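Local atomic coordinates of aspartokinase (Clostridium acetobutylicum, PDB entry 3TVI), a protein that probably catalyses the ATP-dependent phosphorylation of the beta-carboxyl group of L-aspartate, an early step in making lysine, threonine, isoleucine and methionine. Residues 133-138 and 167-172; 151-156 and 192-197. All blocks are in the same frame, centred on the assembly; numbering follows the deposited sequence.

Contact 1 (133-138 and 167-172); sequences IDAAEV and VIPGFY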
# COMPACT_ATOMS: atom_id res chain seq x y z
N ILE B 133 44.33 -7.55 21.17
CA ILE B 133 43.49 -8.72 21.40
C ILE B 133 42.84 -9.14 20.09
O ILE B 133 41.92 -8.49 19.63
CB ILE B 133 42.39 -8.41 22.41
CG1 ILE B 133 43.00 -8.22 23.80
CG2 ILE B 133 41.36 -9.52 22.42
CD1 ILE B 133 41.97 -7.98 24.88
N ASP B 134 43.31 -10.24 19.51
CA ASP B 134 42.76 -10.74 18.26
C ASP B 134 41.27 -10.94 18.42
O ASP B 134 40.80 -11.27 19.50
CB ASP B 134 43.43 -12.04 17.82
CG ASP B 134 43.15 -12.40 16.36
OD1 ASP B 134 41.97 -12.51 15.98
OD2 ASP B 134 44.10 -12.59 15.59
N ALA B 135 40.53 -10.72 17.34
CA ALA B 135 39.09 -10.90 17.31
C ALA B 135 38.74 -12.36 17.52
O ALA B 135 37.83 -12.69 18.28
CB ALA B 135 38.52 -10.43 15.99
N ALA B 136 39.51 -13.23 16.87
CA ALA B 136 39.27 -14.67 16.87
C ALA B 136 39.28 -15.27 18.27
O ALA B 136 38.78 -16.37 18.46
CB ALA B 136 40.29 -15.39 16.00
N GLU B 137 39.85 -14.55 19.23
CA GLU B 137 39.85 -14.96 20.64
C GLU B 137 38.60 -14.55 21.42
O GLU B 137 38.27 -15.15 22.44
CB GLU B 137 41.07 -14.36 21.35
CG GLU B 137 42.37 -15.02 20.98
CD GLU B 137 42.57 -16.31 21.73
OE1 GLU B 137 42.94 -16.25 22.92
OE2 GLU B 137 42.34 -17.38 21.13
N VAL B 138 37.90 -13.53 20.93
CA VAL B 138 36.89 -12.86 21.75
C VAL B 138 35.48 -12.81 21.12
O VAL B 138 34.48 -12.65 21.82
CB VAL B 138 37.43 -11.46 22.12
CG1 VAL B 138 37.34 -10.51 20.94
CG2 VAL B 138 36.70 -10.92 23.34
N VAL B 167 43.21 -2.67 21.90
CA VAL B 167 42.78 -2.66 20.50
C VAL B 167 42.20 -4.02 20.17
O VAL B 167 42.72 -5.03 20.63
CB VAL B 167 43.93 -2.42 19.50
CG1 VAL B 167 43.42 -2.55 18.08
CG2 VAL B 167 44.58 -1.06 19.72
N ILE B 168 41.13 -4.02 19.38
CA ILE B 168 40.44 -5.25 18.99
C ILE B 168 40.06 -5.13 17.53
O ILE B 168 39.19 -4.33 17.19
CB ILE B 168 39.13 -5.46 19.77
CG1 ILE B 168 39.36 -5.24 21.27
CG2 ILE B 168 38.58 -6.84 19.49
CD1 ILE B 168 38.11 -5.36 22.11
N PRO B 169 40.70 -5.94 16.65
CA PRO B 169 40.49 -5.77 15.22
C PRO B 169 39.05 -6.09 14.88
O PRO B 169 38.35 -6.69 15.69
CB PRO B 169 41.47 -6.76 14.60
CG PRO B 169 41.56 -7.85 15.61
CD PRO B 169 41.35 -7.22 16.96
N GLY B 170 38.62 -5.70 13.69
CA GLY B 170 37.21 -5.49 13.45
C GLY B 170 36.41 -6.66 12.95
O GLY B 170 35.61 -7.28 13.68
N PHE B 171 36.67 -7.01 11.70
CA PHE B 171 35.61 -7.42 10.78
C PHE B 171 35.33 -8.92 10.78
O PHE B 171 34.68 -9.43 9.88
CB PHE B 171 36.01 -6.80 9.43
CG PHE B 171 35.55 -7.50 8.20
CD1 PHE B 171 34.22 -7.59 7.88
CD2 PHE B 171 36.49 -7.93 7.27
CE1 PHE B 171 33.82 -8.19 6.69
CE2 PHE B 171 36.10 -8.52 6.09
CZ PHE B 171 34.75 -8.65 5.80
N TYR B 172 35.77 -9.62 11.83
CA TYR B 172 35.75 -11.08 11.85
C TYR B 172 35.74 -11.65 13.25
O TYR B 172 35.81 -10.92 14.23
CB TYR B 172 36.98 -11.61 11.11
CG TYR B 172 38.27 -11.41 11.86
CD1 TYR B 172 38.78 -12.41 12.68
CD2 TYR B 172 38.98 -10.22 11.76
CE1 TYR B 172 39.96 -12.22 13.38
CE2 TYR B 172 40.17 -10.04 12.45
CZ TYR B 172 40.65 -11.04 13.26
OH TYR B 172 41.82 -10.85 13.94
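Ile133 and Val167 stand where strand 131-132, outermost in this chain's large sheet, and its parallel neighbour 166-167 run out into loops, and the contact follows these two loops outward. The last parallel backbone bond runs from Ile133 N to Val167 O (3.0 Å). One step further the proline ring of Pro169 lies against the other backbone, with CD beside Ile133 O and CG 3.5 Å from Ala135 N. On the side that faces helices 149-159 and 187-199, Val138 CG1 meets Ile168 CG2 at 4.1 Å, the two side chains crossing at about a right angle.

Beyond the strands the first loop turns on Asp134, which forms an Asx turn: its OD1 accepts from Ala136 N at 2.7 Å, on the anti side of the carboxylate. Asp134 OD1 also accepts from Tyr172 OH at 2.6 Å, from above the carboxylate plane, 54° out of it. Carboxylate and ring are turned almost perpendicular. With CG anti to the backbone N (chi1 -165°), the carboxylate of Asp134 swings back toward the second loop although its CB points away from it. Two donors grip OD1 and should restrict the rotation of the carboxylate, while OD2 has a long, weak ion pair with Arg115 that may help keep the carboxylate ionised. Arg115 also makes a cation-pi contact with the Tyr172 ring.

Ala135 CB sits over one face of the Tyr172 ring in a CH-pi contact, 3.6 Å from its centroid and 20° off the normal. Helix 109-127 borders the loops through Ser114 and Tyr118. It also carries Glu117, a predicted substrate-binding residue, whose side chain is about 4 Å from that of Pro169.

Contact 2 (151-156 and 192-197); sequences KSYEKI and GSIISA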
# COMPACT_ATOMS: atom_id res chain seq x y z
N LYS B 151 28.48 -16.46 24.67
CA LYS B 151 29.90 -16.83 24.77
C LYS B 151 30.81 -15.64 24.54
O LYS B 151 31.68 -15.35 25.36
CB LYS B 151 30.26 -17.91 23.76
CG LYS B 151 31.71 -18.38 23.85
CD LYS B 151 32.03 -19.39 22.76
CE LYS B 151 33.47 -19.86 22.85
NZ LYS B 151 33.83 -20.68 21.66
N SER B 152 30.64 -14.98 23.40
CA SER B 152 31.49 -13.86 23.02
C SER B 152 31.65 -12.88 24.17
O SER B 152 32.77 -12.57 24.57
CB SER B 152 30.89 -13.15 21.80
OG SER B 152 30.72 -14.06 20.73
N TYR B 153 30.52 -12.43 24.72
CA TYR B 153 30.52 -11.43 25.79
C TYR B 153 31.25 -11.95 27.03
O TYR B 153 32.10 -11.26 27.59
CB TYR B 153 29.09 -11.03 26.16
CG TYR B 153 28.27 -10.46 25.00
CD1 TYR B 153 28.81 -9.51 24.14
CD2 TYR B 153 26.96 -10.85 24.80
CE1 TYR B 153 28.07 -8.98 23.10
CE2 TYR B 153 26.21 -10.33 23.76
CZ TYR B 153 26.77 -9.39 22.92
OH TYR B 153 26.01 -8.88 21.89
N GLU B 154 30.93 -13.17 27.44
CA GLU B 154 31.65 -13.81 28.54
C GLU B 154 33.15 -13.67 28.31
O GLU B 154 33.89 -13.28 29.21
CB GLU B 154 31.24 -15.29 28.68
CG GLU B 154 32.15 -16.14 29.57
CD GLU B 154 31.51 -17.45 30.04
OE1 GLU B 154 30.33 -17.72 29.68
OE2 GLU B 154 32.18 -18.21 30.77
N LYS B 155 33.59 -13.98 27.08
CA LYS B 155 35.00 -13.88 26.70
C LYS B 155 35.46 -12.42 26.73
O LYS B 155 36.50 -12.11 27.30
CB LYS B 155 35.22 -14.49 25.32
N ILE B 156 34.67 -11.53 26.15
CA ILE B 156 34.98 -10.10 26.16
C ILE B 156 35.21 -9.59 27.58
O ILE B 156 36.19 -8.89 27.85
CB ILE B 156 33.86 -9.27 25.51
CG1 ILE B 156 33.89 -9.44 23.99
CG2 ILE B 156 34.01 -7.80 25.86
CD1 ILE B 156 32.70 -8.84 23.27
N GLY B 192 32.38 -3.34 16.77
CA GLY B 192 32.34 -2.23 17.71
C GLY B 192 31.15 -2.30 18.65
O GLY B 192 31.31 -2.17 19.87
N SER B 193 29.96 -2.52 18.09
CA SER B 193 28.74 -2.69 18.89
C SER B 193 28.84 -3.87 19.84
O SER B 193 28.48 -3.77 21.00
CB SER B 193 27.53 -2.88 17.98
OG SER B 193 27.64 -2.05 16.84
N ILE B 194 29.34 -4.99 19.32
CA ILE B 194 29.54 -6.19 20.12
C ILE B 194 30.39 -5.88 21.34
O ILE B 194 30.00 -6.15 22.47
CB ILE B 194 30.22 -7.31 19.31
CG1 ILE B 194 29.28 -7.82 18.21
CG2 ILE B 194 30.64 -8.45 20.23
CD1 ILE B 194 29.86 -8.91 17.33
N ILE B 195 31.55 -5.27 21.11
CA ILE B 195 32.47 -5.00 22.21
C ILE B 195 31.80 -4.16 23.28
O ILE B 195 31.95 -4.45 24.47
CB ILE B 195 33.74 -4.27 21.74
CG1 ILE B 195 34.62 -5.19 20.89
CG2 ILE B 195 34.52 -3.76 22.94
CD1 ILE B 195 35.03 -6.47 21.59
N SER B 196 31.08 -3.13 22.85
CA SER B 196 30.37 -2.24 23.77
C SER B 196 29.42 -3.07 24.64
O SER B 196 29.47 -3.00 25.87
CB SER B 196 29.59 -1.18 23.00
OG SER B 196 30.33 -0.72 21.88
N ALA B 197 28.57 -3.86 23.98
CA ALA B 197 27.68 -4.78 24.67
C ALA B 197 28.43 -5.64 25.69
O ALA B 197 28.03 -5.71 26.85
CB ALA B 197 26.99 -5.68 23.66
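Tyr153 and Ile156, one turn apart on helix 149-159, face Ile194, Ile195 and Ala197 of helix 187-199 in a helix-helix packing of the alpha/beta amino acid kinase domain. The Tyr153 ring reaches across by its CE1 corner: CE1 is 3.5 Å from Ala197 CB, and the carbonyl oxygen of Ile194 lies at the ring's edge, near its plane. Its neighbour in the interface, Ile156, rests the tip of its chain against two isoleucines. Ile156 CD1 touches Ile194 CG2 at 3.7 Å, where the side chains cross at about a right angle, and it also meets Ile195 CD1. Ile195 joins in by its end alone: its CB points away, but chi2 of -57° folds CD1 back toward Ile156.

The short axes approach to 9.5 Å and cross at -66°, a steep crossing, consistent with a contact limited to a few residues. Further out, Pro253 of helix 252-256 touches Tyr153, and Val6 of strand 5-9 touches Ile195 and Ser196. On that sheet side of helix 187-199, Gly192 O accepts from Ser196 N and, from the opposite face of its plane, from Ser196 OG at 2.7 Å.

How the contacts relate
The segments alternate along the chain, in the order 133-138, 151-156, 167-172, 192-197, and the centres of the two contacts are 10 Å apart. Strand 131-132, helix 149-159 and strand 166-167 make a beta-alpha-beta crossover between parallel neighbours at one margin of the large sheet; contact 1 joins the loops after its strands, and contact 2 packs its helix on helix 187-199. Val138 meets Ile156 and Ile168 meets Ile195, so a continuous apolar core runs through both contacts. All four segments belong to the amino acid kinase domain; the lysine bound in the crystal is held by other residues, such as Asn309 and Ser338.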